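Intracellular serine protease (Bacillus licheniformis, PDB 4ZOQ) acts as a lanthipeptide protease that cuts peptide bonds sequence-specifically, probably through the serine endopeptidase chemistry of the subtilisin family. Local coordinates at residues 17-22 / 264-269; 21-26 / 94-99; 28-31 / 35-38; 286-291 / 331-336. One frame throughout, in Å; residues are numbered along the deposited sequence.

Interaction 1 (17-22 / 264-269); sequences LELKEY and NIPKGY
Leu19 and Ile265 are brought together by similar first torsions: in each, the gamma carbon that leads into the contact stands beside the backbone N and anti to the carbonyl carbon, at -63° for Leu19 CG and -40°, some 20° from the staggered value, for Ile265 CG1. A Schellman motif, with Asn264 at positive phi, and a type II turn from Pro266 to Tyr269 shape the link between helix 258-262 and strand 269-272 of the subtilase-family domain, and the N-terminal 3-10 segment 17-22 packs on this link. No hydrogen bond joins the two segments; the contact is purely apolar, and Leu19 carries it with both branches. Leu19 CD2 crosses the isoleucine at a slant, 3.6 Å from Ile265 CD1, while Leu19 CD1 points at the proline ring and comes within 3.8 Å of Pro266 CD. Within its own turn, Leu19 CD2 also lies in the plane of the Tyr22 ring, at the edge. Polar bonds fix the surroundings instead: Tyr269 OH is held by Asp60 and by the backbone N of Leu13. The end of Ile265 is shared between two neighbours, for Ile265 CD1 also approaches the Tyr22 ring obliquely, 3.5 Å from Tyr22 CE2.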
loop_
_atom_site.group_PDB
_atom_site.type_symbol
_atom_site.label_atom_id
_atom_site.label_comp_id
_atom_site.label_asym_id
_atom_site.label_seq_id
_atom_site.Cartn_x
_atom_site.Cartn_y
_atom_site.Cartn_z
ATOM N N LEU B 17 -22.099 -14.055 -14.255
ATOM C CA LEU B 17 -21.498 -15.193 -13.587
ATOM C C LEU B 17 -20.111 -15.539 -14.188
ATOM O O LEU B 17 -19.251 -16.105 -13.508
ATOM C CB LEU B 17 -22.454 -16.379 -13.691
ATOM C CG LEU B 17 -22.244 -17.590 -12.806
ATOM C CD1 LEU B 17 -22.886 -17.286 -11.444
ATOM C CD2 LEU B 17 -22.868 -18.819 -13.449
ATOM N N GLU B 18 -19.857 -15.102 -15.418
ATOM C CA GLU B 18 -18.607 -15.426 -16.101
ATOM C C GLU B 18 -17.408 -14.612 -15.600
ATOM O O GLU B 18 -16.258 -15.016 -15.771
ATOM C CB GLU B 18 -18.805 -15.180 -17.612
ATOM C CG GLU B 18 -17.541 -15.004 -18.496
ATOM C CD GLU B 18 -16.602 -16.202 -18.512
ATOM O OE1 GLU B 18 -17.064 -17.346 -18.279
ATOM O OE2 GLU B 18 -15.392 -15.987 -18.767
ATOM N N LEU B 19 -17.673 -13.551 -14.852
ATOM C CA LEU B 19 -16.589 -12.739 -14.327
ATOM C C LEU B 19 -15.827 -13.459 -13.203
ATOM O O LEU B 19 -14.741 -13.042 -12.824
ATOM C CB LEU B 19 -17.119 -11.405 -13.840
ATOM C CG LEU B 19 -17.739 -10.557 -14.948
ATOM C CD1 LEU B 19 -18.053 -9.177 -14.401
ATOM C CD2 LEU B 19 -16.850 -10.484 -16.175
ATOM N N LYS B 20 -16.410 -14.524 -12.655
ATOM C CA LYS B 20 -15.729 -15.302 -11.621
ATOM C C LYS B 20 -14.428 -15.897 -12.139
ATOM O O LYS B 20 -13.495 -16.122 -11.376
ATOM C CB LYS B 20 -16.636 -16.413 -11.095
ATOM C CG LYS B 20 -17.859 -15.882 -10.351
ATOM C CD LYS B 20 -18.781 -16.996 -9.854
ATOM C CE LYS B 20 -19.923 -16.394 -9.033
ATOM N NZ LYS B 20 -20.987 -17.380 -8.709
ATOM N N GLU B 21 -14.338 -16.114 -13.443
ATOM C CA GLU B 21 -13.104 -16.655 -14.004
ATOM C C GLU B 21 -11.874 -15.767 -13.725
ATOM O O GLU B 21 -10.766 -16.267 -13.586
ATOM C CB GLU B 21 -13.259 -16.857 -15.512
ATOM C CG GLU B 21 -14.057 -18.071 -15.858
ATOM C CD GLU B 21 -13.455 -19.317 -15.260
ATOM O OE1 GLU B 21 -12.229 -19.546 -15.451
ATOM O OE2 GLU B 21 -14.207 -20.045 -14.576
ATOM N N TYR B 22 -12.084 -14.454 -13.685
ATOM C CA TYR B 22 -11.007 -13.478 -13.522
ATOM C C TYR B 22 -10.724 -13.191 -12.050
ATOM O O TYR B 22 -9.799 -12.438 -11.711
ATOM C CB TYR B 22 -11.377 -12.169 -14.246
ATOM C CG TYR B 22 -11.814 -12.382 -15.690
ATOM C CD1 TYR B 22 -10.917 -12.826 -16.658
ATOM C CD2 TYR B 22 -13.117 -12.126 -16.076
ATOM C CE1 TYR B 22 -11.317 -13.025 -17.960
ATOM C CE2 TYR B 22 -13.523 -12.306 -17.374
ATOM C CZ TYR B 22 -12.631 -12.762 -18.315
ATOM O OH TYR B 22 -13.066 -12.947 -19.615
ATOM N N ASN B 264 -16.498 -8.221 -22.409
ATOM C CA ASN B 264 -17.774 -7.815 -21.805
ATOM C C ASN B 264 -17.734 -7.589 -20.308
ATOM O O ASN B 264 -18.708 -7.829 -19.599
ATOM C CB ASN B 264 -18.834 -8.854 -22.134
ATOM C CG ASN B 264 -19.062 -8.971 -23.621
ATOM O OD1 ASN B 264 -18.895 -10.040 -24.209
ATOM N ND2 ASN B 264 -19.439 -7.860 -24.246
ATOM N N ILE B 265 -16.609 -7.067 -19.844
ATOM C CA ILE B 265 -16.500 -6.618 -18.481
ATOM C C ILE B 265 -17.171 -5.266 -18.377
ATOM O O ILE B 265 -16.665 -4.293 -18.935
ATOM C CB ILE B 265 -15.028 -6.452 -18.046
ATOM C CG1 ILE B 265 -14.138 -7.580 -18.593
ATOM C CG2 ILE B 265 -14.952 -6.193 -16.544
ATOM C CD1 ILE B 265 -14.116 -8.845 -17.773
ATOM N N PRO B 266 -18.254 -5.172 -17.600
ATOM C CA PRO B 266 -18.982 -3.903 -17.496
ATOM C C PRO B 266 -18.164 -2.880 -16.709
ATOM O O PRO B 266 -17.195 -3.258 -16.048
ATOM C CB PRO B 266 -20.257 -4.294 -16.748
ATOM C CG PRO B 266 -19.842 -5.412 -15.915
ATOM C CD PRO B 266 -18.793 -6.182 -16.680
ATOM N N LYS B 267 -18.519 -1.604 -16.790
ATOM C CA LYS B 267 -17.801 -0.606 -16.022
ATOM C C LYS B 267 -17.912 -0.860 -14.536
ATOM O O LYS B 267 -18.881 -1.449 -14.074
ATOM C CB LYS B 267 -18.260 0.801 -16.352
ATOM C CG LYS B 267 -17.757 1.287 -17.714
ATOM C CD LYS B 267 -18.354 2.669 -18.034
ATOM C CE LYS B 267 -19.541 2.589 -18.976
ATOM N NZ LYS B 267 -20.144 3.947 -19.133
ATOM N N GLY B 268 -16.873 -0.469 -13.799
ATOM C CA GLY B 268 -16.806 -0.787 -12.388
ATOM C C GLY B 268 -15.793 -1.886 -12.136
ATOM O O GLY B 268 -15.496 -2.193 -10.980
ATOM N N TYR B 269 -15.339 -2.536 -13.214
ATOM C CA TYR B 269 -14.316 -3.574 -13.131
ATOM C C TYR B 269 -13.332 -3.433 -14.268
ATOM O O TYR B 269 -13.677 -2.902 -15.331
ATOM C CB TYR B 269 -14.928 -4.985 -13.135
ATOM C CG TYR B 269 -15.994 -5.147 -12.082
ATOM C CD1 TYR B 269 -15.653 -5.331 -10.739
ATOM C CD2 TYR B 269 -17.342 -5.104 -12.419
ATOM C CE1 TYR B 269 -16.630 -5.451 -9.760
ATOM C CE2 TYR B 269 -18.327 -5.241 -11.446
ATOM C CZ TYR B 269 -17.963 -5.413 -10.118
ATOM O OH TYR B 269 -18.937 -5.557 -9.154
#

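Interaction 2 (21-26 / 94-99); sequences EYLWFA and INIIAP
Ile96 has its carbonyl O taken by the hydroxyl of Tyr36, a hydrogen bond that serves an acceptor near the end of helix 86-97. The side chain of the same residue does all the touching across to 21-26, and it does so with two branches. With CG1 anti to the backbone N (chi1 -165°), that methylene is laid against the opening turn of helix 24-30. There Ala26 CB sits 3.6 Å from Ile96 CG1, a closeness consistent with the small methyl; the CA atoms of Ala26 and Ile96 are 6.7 Å apart. Leu23, at the N-cap position, crosses the isoleucine at a slant and adds its CD2 at 4.1 Å from Ile96 CG1. The other branch, Ile96 CG2, meets the Phe25 ring obliquely, 4.0 Å from Phe25 CE2. Ala26 CB stands above one face of that ring, offset toward the rim. Elsewhere the phenylalanine packs on Gln281, Val246 and Pro226, while Trp11 reaches Ile96. The pairing seats the N-terminal helix 24-30 on the end of helix 86-97, which begins at His86, the predicted charge-relay histidine; a catalytic histidine at the start of a central helix is characteristic of the subtilisin-like fold.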
loop_
_atom_site.group_PDB
_atom_site.type_symbol
_atom_site.label_atom_id
_atom_site.label_comp_id
_atom_site.label_asym_id
_atom_site.label_seq_id
_atom_site.Cartn_x
_atom_site.Cartn_y
_atom_site.Cartn_z
ATOM N N GLU B 21 -14.338 -16.114 -13.443
ATOM C CA GLU B 21 -13.104 -16.655 -14.004
ATOM C C GLU B 21 -11.874 -15.767 -13.725
ATOM O O GLU B 21 -10.766 -16.267 -13.586
ATOM C CB GLU B 21 -13.259 -16.857 -15.512
ATOM C CG GLU B 21 -14.057 -18.071 -15.858
ATOM C CD GLU B 21 -13.455 -19.317 -15.260
ATOM O OE1 GLU B 21 -12.229 -19.546 -15.451
ATOM O OE2 GLU B 21 -14.207 -20.045 -14.576
ATOM N N TYR B 22 -12.084 -14.454 -13.685
ATOM C CA TYR B 22 -11.007 -13.478 -13.522
ATOM C C TYR B 22 -10.724 -13.191 -12.050
ATOM O O TYR B 22 -9.799 -12.438 -11.711
ATOM C CB TYR B 22 -11.377 -12.169 -14.246
ATOM C CG TYR B 22 -11.814 -12.382 -15.690
ATOM C CD1 TYR B 22 -10.917 -12.826 -16.658
ATOM C CD2 TYR B 22 -13.117 -12.126 -16.076
ATOM C CE1 TYR B 22 -11.317 -13.025 -17.960
ATOM C CE2 TYR B 22 -13.523 -12.306 -17.374
ATOM C CZ TYR B 22 -12.631 -12.762 -18.315
ATOM O OH TYR B 22 -13.066 -12.947 -19.615
ATOM N N LEU B 23 -11.522 -13.807 -11.184
ATOM C CA LEU B 23 -11.357 -13.690 -9.749
ATOM C C LEU B 23 -10.723 -14.965 -9.179
ATOM O O LEU B 23 -10.872 -15.267 -7.987
ATOM C CB LEU B 23 -12.704 -13.409 -9.086
ATOM C CG LEU B 23 -13.189 -11.946 -9.117
ATOM C CD1 LEU B 23 -14.696 -11.853 -8.906
ATOM C CD2 LEU B 23 -12.483 -11.127 -8.058
ATOM N N TRP B 24 -10.028 -15.708 -10.049
ATOM C CA TRP B 24 -9.305 -16.924 -9.671
ATOM C C TRP B 24 -8.410 -16.666 -8.475
ATOM O O TRP B 24 -8.329 -17.523 -7.575
ATOM C CB TRP B 24 -8.460 -17.474 -10.833
ATOM C CG TRP B 24 -7.428 -16.506 -11.344
ATOM C CD1 TRP B 24 -7.567 -15.617 -12.382
ATOM C CD2 TRP B 24 -6.103 -16.313 -10.823
ATOM N NE1 TRP B 24 -6.395 -14.907 -12.552
ATOM C CE2 TRP B 24 -5.490 -15.301 -11.598
ATOM C CE3 TRP B 24 -5.375 -16.902 -9.778
ATOM C CZ2 TRP B 24 -4.187 -14.865 -11.363
ATOM C CZ3 TRP B 24 -4.093 -16.445 -9.519
ATOM C CH2 TRP B 24 -3.504 -15.440 -10.319
ATOM N N PHE B 25 -7.763 -15.493 -8.447
ATOM C CA PHE B 25 -6.897 -15.121 -7.317
ATOM C C PHE B 25 -7.717 -15.028 -6.009
ATOM O O PHE B 25 -7.237 -15.406 -4.939
ATOM C CB PHE B 25 -6.145 -13.801 -7.581
ATOM C CG PHE B 25 -7.020 -12.571 -7.504
ATOM C CD1 PHE B 25 -7.732 -12.138 -8.612
ATOM C CD2 PHE B 25 -7.164 -11.875 -6.303
ATOM C CE1 PHE B 25 -8.563 -11.028 -8.522
ATOM C CE2 PHE B 25 -7.991 -10.769 -6.214
ATOM C CZ PHE B 25 -8.694 -10.353 -7.316
ATOM N N ALA B 26 -8.949 -14.531 -6.092
ATOM C CA ALA B 26 -9.774 -14.355 -4.880
ATOM C C ALA B 26 -10.275 -15.706 -4.382
ATOM O O ALA B 26 -10.250 -15.979 -3.180
ATOM C CB ALA B 26 -10.944 -13.404 -5.134
ATOM N N ILE B 94 -8.261 -5.352 -1.109
ATOM C CA ILE B 94 -8.522 -5.479 0.310
ATOM C C ILE B 94 -9.932 -6.011 0.502
ATOM O O ILE B 94 -10.176 -6.906 1.317
ATOM C CB ILE B 94 -8.446 -4.134 1.062
ATOM C CG1 ILE B 94 -7.045 -3.535 1.058
ATOM C CG2 ILE B 94 -8.987 -4.279 2.493
ATOM C CD1 ILE B 94 -7.097 -2.042 1.218
ATOM N N ASN B 95 -10.874 -5.418 -0.232
ATOM C CA ASN B 95 -12.282 -5.746 -0.037
ATOM C C ASN B 95 -12.671 -7.190 -0.381
ATOM O O ASN B 95 -13.424 -7.817 0.357
ATOM C CB ASN B 95 -13.156 -4.799 -0.848
ATOM C CG ASN B 95 -14.621 -5.052 -0.630
ATOM O OD1 ASN B 95 -15.139 -4.834 0.461
ATOM N ND2 ASN B 95 -15.290 -5.562 -1.649
ATOM N N ILE B 96 -12.161 -7.718 -1.495
ATOM C CA ILE B 96 -12.586 -9.039 -1.957
ATOM C C ILE B 96 -12.188 -10.127 -0.945
ATOM O O ILE B 96 -12.900 -11.114 -0.798
ATOM C CB ILE B 96 -12.028 -9.364 -3.367
ATOM C CG1 ILE B 96 -12.776 -10.541 -3.968
ATOM C CG2 ILE B 96 -10.520 -9.592 -3.368
ATOM C CD1 ILE B 96 -14.257 -10.294 -4.218
ATOM N N ILE B 97 -11.105 -9.895 -0.197
ATOM C CA ILE B 97 -10.664 -10.809 0.857
ATOM C C ILE B 97 -11.341 -10.536 2.211
ATOM O O ILE B 97 -11.757 -11.473 2.920
ATOM C CB ILE B 97 -9.112 -10.711 1.033
ATOM C CG1 ILE B 97 -8.429 -11.474 -0.104
ATOM C CG2 ILE B 97 -8.678 -11.278 2.368
ATOM C CD1 ILE B 97 -7.072 -11.032 -0.405
ATOM N N ALA B 98 -11.548 -9.259 2.511
ATOM C CA ALA B 98 -12.127 -8.837 3.776
ATOM C C ALA B 98 -13.216 -7.816 3.523
ATOM O O ALA B 98 -12.986 -6.611 3.666
ATOM C CB ALA B 98 -11.072 -8.249 4.667
ATOM N N PRO B 99 -14.393 -8.289 3.113
ATOM C CA PRO B 99 -15.413 -7.360 2.619
ATOM C C PRO B 99 -15.998 -6.434 3.676
ATOM O O PRO B 99 -16.533 -5.402 3.309
ATOM C CB PRO B 99 -16.491 -8.294 2.021
ATOM C CG PRO B 99 -16.150 -9.675 2.465
ATOM C CD PRO B 99 -14.692 -9.696 2.790
#

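Interaction 3 (28-31 / 35-38); sequences KQTD and TYQI
Thr30 and Thr35 hold most of this contact, joined by one backbone bond and by side chains that cross at about a right angle. The amide of Thr35 donates to the carbonyl of Thr30, with Thr35 N to Thr30 O at 3.2 Å; the N-H...O angle of 162° makes it nearly straight, and the donor is tilted 19° from the carbonyl plane. Beside this bond Thr35 lays both its branches on its partner. A first torsion of 64° sets Thr35 OG1 between the backbone N and the carbonyl carbon, with CG2 anti to the carbonyl carbon, and this brings OG1 to Thr30 CB and CG2 to Thr30 O. Thr35 OG1 lies 3.1 Å from Thr30 CB, a tight approach, while Thr35 CG2 comes within 3.3 Å of Thr30 O. The hydroxyl of Thr30 is engaged otherwise, with Ala26 O and with the backbone N of Tyr33. Between the two threonines the chain leaves helix 24-30 through a Schellman motif, Asp31 taking positive phi, before 35-38 turns back over the helix end. With alanine in place of Thr35 the OG1 and CG2 contacts are gone, which would probably leave a gap beside Thr30 CB and O and take packing from Tyr334 and Leu337. Tyr36 adds a smaller share: its ring passes Thr30 obliquely, with Tyr36 CE1 4.3 Å from Thr30 CG2. The hydroxyl of that ring, engaged with Ile96 O, also meets the backbone N of Ala10.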
loop_
_atom_site.group_PDB
_atom_site.type_symbol
_atom_site.label_atom_id
_atom_site.label_comp_id
_atom_site.label_asym_id
_atom_site.label_seq_id
_atom_site.Cartn_x
_atom_site.Cartn_y
_atom_site.Cartn_z
ATOM N N LYS B 28 -8.720 -18.452 -4.836
ATOM C CA LYS B 28 -7.542 -19.075 -4.243
ATOM C C LYS B 28 -7.324 -18.598 -2.805
ATOM O O LYS B 28 -7.235 -19.396 -1.884
ATOM C CB LYS B 28 -6.313 -18.789 -5.101
ATOM C CG LYS B 28 -5.090 -19.500 -4.636
ATOM C CD LYS B 28 -3.867 -19.253 -5.516
ATOM C CE LYS B 28 -2.739 -20.230 -5.114
ATOM N NZ LYS B 28 -2.815 -21.533 -5.845
ATOM N N GLN B 29 -7.331 -17.285 -2.618
ATOM C CA GLN B 29 -7.122 -16.676 -1.317
ATOM C C GLN B 29 -8.133 -17.129 -0.241
ATOM O O GLN B 29 -7.747 -17.479 0.887
ATOM C CB GLN B 29 -7.178 -15.157 -1.468
ATOM C CG GLN B 29 -5.933 -14.496 -2.069
ATOM C CD GLN B 29 -4.807 -14.314 -1.039
ATOM O OE1 GLN B 29 -4.842 -14.896 0.055
ATOM N NE2 GLN B 29 -3.843 -13.454 -1.359
ATOM N N THR B 30 -9.414 -17.155 -0.616
ATOM C CA THR B 30 -10.525 -17.343 0.315
ATOM C C THR B 30 -11.083 -18.775 0.335
ATOM O O THR B 30 -12.142 -19.011 0.929
ATOM C CB THR B 30 -11.704 -16.385 -0.019
ATOM O OG1 THR B 30 -12.184 -16.675 -1.339
ATOM C CG2 THR B 30 -11.274 -14.918 0.052
ATOM N N ASP B 31 -10.383 -19.704 -0.317
ATOM C CA ASP B 31 -10.824 -21.086 -0.476
ATOM C C ASP B 31 -12.247 -21.120 -1.083
ATOM O O ASP B 31 -13.205 -21.594 -0.449
ATOM C CB ASP B 31 -10.783 -21.856 0.853
ATOM C CG ASP B 31 -10.979 -23.372 0.662
ATOM O OD1 ASP B 31 -10.862 -23.859 -0.494
ATOM O OD2 ASP B 31 -11.229 -24.078 1.666
ATOM N N THR B 35 -14.014 -18.428 3.402
ATOM C CA THR B 35 -13.560 -17.555 4.480
ATOM C C THR B 35 -14.617 -16.507 4.851
ATOM O O THR B 35 -14.626 -16.039 5.993
ATOM C CB THR B 35 -12.222 -16.820 4.115
ATOM O OG1 THR B 35 -12.402 -15.935 2.993
ATOM C CG2 THR B 35 -11.123 -17.815 3.811
ATOM N N TYR B 36 -15.544 -16.201 3.932
ATOM C CA TYR B 36 -16.611 -15.238 4.230
ATOM C C TYR B 36 -17.471 -15.701 5.375
ATOM O O TYR B 36 -18.054 -14.882 6.075
ATOM C CB TYR B 36 -17.525 -14.983 3.034
ATOM C CG TYR B 36 -16.899 -14.243 1.869
ATOM C CD1 TYR B 36 -15.618 -13.691 1.954
ATOM C CD2 TYR B 36 -17.573 -14.144 0.664
ATOM C CE1 TYR B 36 -15.044 -13.039 0.868
ATOM C CE2 TYR B 36 -17.006 -13.498 -0.430
ATOM C CZ TYR B 36 -15.747 -12.951 -0.325
ATOM O OH TYR B 36 -15.201 -12.297 -1.406
ATOM N N GLN B 37 -17.596 -17.009 5.550
ATOM C CA GLN B 37 -18.360 -17.527 6.680
ATOM C C GLN B 37 -17.467 -17.882 7.871
ATOM O O GLN B 37 -17.971 -18.265 8.907
ATOM C CB GLN B 37 -19.242 -18.709 6.257
ATOM C CG GLN B 37 -18.485 -19.947 5.902
ATOM C CD GLN B 37 -19.377 -21.153 5.632
ATOM O OE1 GLN B 37 -18.992 -22.066 4.917
ATOM N NE2 GLN B 37 -20.489 -21.224 6.325
ATOM N N ILE B 38 -16.151 -17.745 7.720
ATOM C CA ILE B 38 -15.214 -17.964 8.820
ATOM C C ILE B 38 -14.910 -16.618 9.479
ATOM O O ILE B 38 -15.007 -16.470 10.693
ATOM C CB ILE B 38 -13.883 -18.602 8.339
ATOM C CG1 ILE B 38 -14.121 -19.885 7.522
ATOM C CG2 ILE B 38 -12.944 -18.859 9.527
ATOM C CD1 ILE B 38 -14.827 -20.957 8.305
#

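Interaction 4 (286-291 / 331-336); sequences AALVIS and VRAYQA
Leu288 points its CB toward Ala333, yet the methylene itself stays more than 5 Å from the alanine CB. The first torsion, -81°, sets CG beside the backbone N, and the branch point faces Ile97 at the end of helix 86-97. There the chain forks. Leu288 CD1 makes the contact across the segments, 4.2 Å from Ala333 CB, and the same methyl also packs against the carbonyl O of Ile97. CD2 turns the other way and packs on the methyl of Ala98. The next residue along, Val289, meets the second small residue: Val289 CG2 lies 4.1 Å from Ala336 CB. Two alanines three residues apart thus present the same face of helix 333-338, each taking one branch of a larger neighbour, a worked case of small residues letting helices lie close. No hydrogen bond joins the segments, but helix 275-297 is tied within itself. Ser291 OG reaches Ala287 O at 2.8 Å, and Ser291 N reaches the same oxygen from the opposite face of its carbonyl plane. Through Leu288 and Val289 on Ala333 and Ala336, helix 275-297, which carries the predicted nucleophile Ser276 near its start, packs against the C-terminal helix 333-338. Helix 303-313 closes one flank, with Val306 and Ile309 on Val289 and Ser313 on Ala336; Ile97 of helix 86-97 fills another, and Val331 hydrogen-bonds through its backbone to Thr224 of strand 221-226.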
loop_
_atom_site.group_PDB
_atom_site.type_symbol
_atom_site.label_atom_id
_atom_site.label_comp_id
_atom_site.label_asym_id
_atom_site.label_seq_id
_atom_site.Cartn_x
_atom_site.Cartn_y
_atom_site.Cartn_z
ATOM N N ALA B 286 -4.309 -9.485 6.565
ATOM C CA ALA B 286 -3.944 -9.030 7.911
ATOM C C ALA B 286 -5.164 -8.524 8.686
ATOM O O ALA B 286 -5.335 -8.831 9.875
ATOM C CB ALA B 286 -2.892 -7.948 7.842
ATOM N N ALA B 287 -6.001 -7.743 8.005
ATOM C CA ALA B 287 -7.238 -7.235 8.599
ATOM C C ALA B 287 -8.142 -8.410 8.986
ATOM O O ALA B 287 -8.820 -8.367 10.013
ATOM C CB ALA B 287 -7.955 -6.282 7.645
ATOM N N LEU B 288 -8.128 -9.471 8.190
ATOM C CA LEU B 288 -8.929 -10.637 8.562
ATOM C C LEU B 288 -8.429 -11.295 9.856
ATOM O O LEU B 288 -9.236 -11.666 10.710
ATOM C CB LEU B 288 -8.960 -11.668 7.433
ATOM C CG LEU B 288 -9.930 -11.429 6.283
ATOM C CD1 LEU B 288 -9.994 -12.694 5.409
ATOM C CD2 LEU B 288 -11.320 -11.056 6.832
ATOM N N VAL B 289 -7.105 -11.432 9.991
ATOM C CA VAL B 289 -6.503 -12.051 11.169
ATOM C C VAL B 289 -6.785 -11.199 12.404
ATOM O O VAL B 289 -7.197 -11.726 13.443
ATOM C CB VAL B 289 -4.995 -12.243 10.998
ATOM C CG1 VAL B 289 -4.329 -12.545 12.344
ATOM C CG2 VAL B 289 -4.731 -13.355 10.007
ATOM N N ILE B 290 -6.604 -9.885 12.278
ATOM C CA ILE B 290 -6.900 -8.999 13.383
ATOM C C ILE B 290 -8.375 -9.149 13.799
ATOM O O ILE B 290 -8.675 -9.274 14.987
ATOM C CB ILE B 290 -6.584 -7.519 13.039
ATOM C CG1 ILE B 290 -5.071 -7.304 12.933
ATOM C CG2 ILE B 290 -7.161 -6.584 14.114
ATOM C CD1 ILE B 290 -4.651 -6.059 12.234
ATOM N N SER B 291 -9.283 -9.189 12.823
ATOM C CA SER B 291 -10.706 -9.335 13.113
ATOM C C SER B 291 -10.972 -10.653 13.863
ATOM O O SER B 291 -11.598 -10.660 14.926
ATOM C CB SER B 291 -11.510 -9.292 11.816
ATOM O OG SER B 291 -11.336 -8.047 11.152
ATOM N N VAL B 331 1.061 -15.638 0.516
ATOM C CA VAL B 331 -0.003 -15.490 1.492
ATOM C C VAL B 331 -1.321 -16.107 1.018
ATOM O O VAL B 331 -1.729 -15.910 -0.109
ATOM C CB VAL B 331 -0.238 -13.989 1.842
ATOM C CG1 VAL B 331 -1.553 -13.799 2.623
ATOM C CG2 VAL B 331 0.942 -13.463 2.628
ATOM N N ARG B 332 -1.977 -16.852 1.891
ATOM C CA ARG B 332 -3.300 -17.414 1.603
ATOM C C ARG B 332 -4.191 -17.162 2.798
ATOM O O ARG B 332 -3.968 -17.729 3.880
ATOM C CB ARG B 332 -3.228 -18.907 1.280
ATOM C CG ARG B 332 -2.474 -19.230 -0.024
ATOM C CD ARG B 332 -2.257 -20.740 -0.115
ATOM N NE ARG B 332 -1.451 -21.179 1.030
ATOM C CZ ARG B 332 -1.079 -22.438 1.263
ATOM N NH1 ARG B 332 -1.464 -23.403 0.426
ATOM N NH2 ARG B 332 -0.334 -22.724 2.344
ATOM N N ALA B 333 -5.197 -16.310 2.616
ATOM C CA ALA B 333 -6.052 -15.901 3.734
ATOM C C ALA B 333 -6.704 -17.087 4.456
ATOM O O ALA B 333 -6.718 -17.102 5.682
ATOM C CB ALA B 333 -7.128 -14.942 3.238
ATOM N N TYR B 334 -7.223 -18.079 3.722
ATOM C CA TYR B 334 -7.899 -19.208 4.391
ATOM C C TYR B 334 -6.917 -20.014 5.229
ATOM O O TYR B 334 -7.280 -20.532 6.268
ATOM C CB TYR B 334 -8.617 -20.127 3.391
ATOM C CG TYR B 334 -7.706 -21.046 2.623
ATOM C CD1 TYR B 334 -7.134 -20.629 1.412
ATOM C CD2 TYR B 334 -7.416 -22.331 3.097
ATOM C CE1 TYR B 334 -6.291 -21.458 0.700
ATOM C CE2 TYR B 334 -6.588 -23.165 2.397
ATOM C CZ TYR B 334 -6.023 -22.726 1.190
ATOM O OH TYR B 334 -5.189 -23.550 0.474
ATOM N N GLN B 335 -5.669 -20.101 4.784
ATOM C CA GLN B 335 -4.658 -20.816 5.544
ATOM C C GLN B 335 -4.327 -20.035 6.803
ATOM O O GLN B 335 -4.111 -20.613 7.861
ATOM C CB GLN B 335 -3.379 -21.010 4.739
ATOM C CG GLN B 335 -3.431 -22.087 3.694
ATOM C CD GLN B 335 -3.700 -23.472 4.245
ATOM O OE1 GLN B 335 -3.687 -23.705 5.471
ATOM N NE2 GLN B 335 -3.864 -24.433 3.327
ATOM N N ALA B 336 -4.276 -18.710 6.662
ATOM C CA ALA B 336 -4.015 -17.828 7.795
ATOM C C ALA B 336 -5.029 -18.052 8.900
ATOM O O ALA B 336 -4.663 -18.207 10.071
ATOM C CB ALA B 336 -4.037 -16.356 7.346
#

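Interactions 1 and 2 start from the same N-terminal stretch, sharing Glu21 and Tyr22, and their centres lie 12 Å apart. Interaction 3 is nested inside the loops that both close, 9 Å between centres from interaction 2, and touches it through Ile97 CD1 and Gln29 CG at 4.0 Å. Gln29 then leads on to interaction 4: its OE1 accepts from Ala333 N, and its O from Tyr334 N, each at 2.9 Å, so that the end of helix 24-30 meets the start of helix 333-338. Interaction 1 is the most remote, its centre 25 Å from that of interaction 4. Closest to catalysis is interaction 2, where the side chain of Phe25 is about 12 Å from that of Ser276, the predicted charge-relay serine.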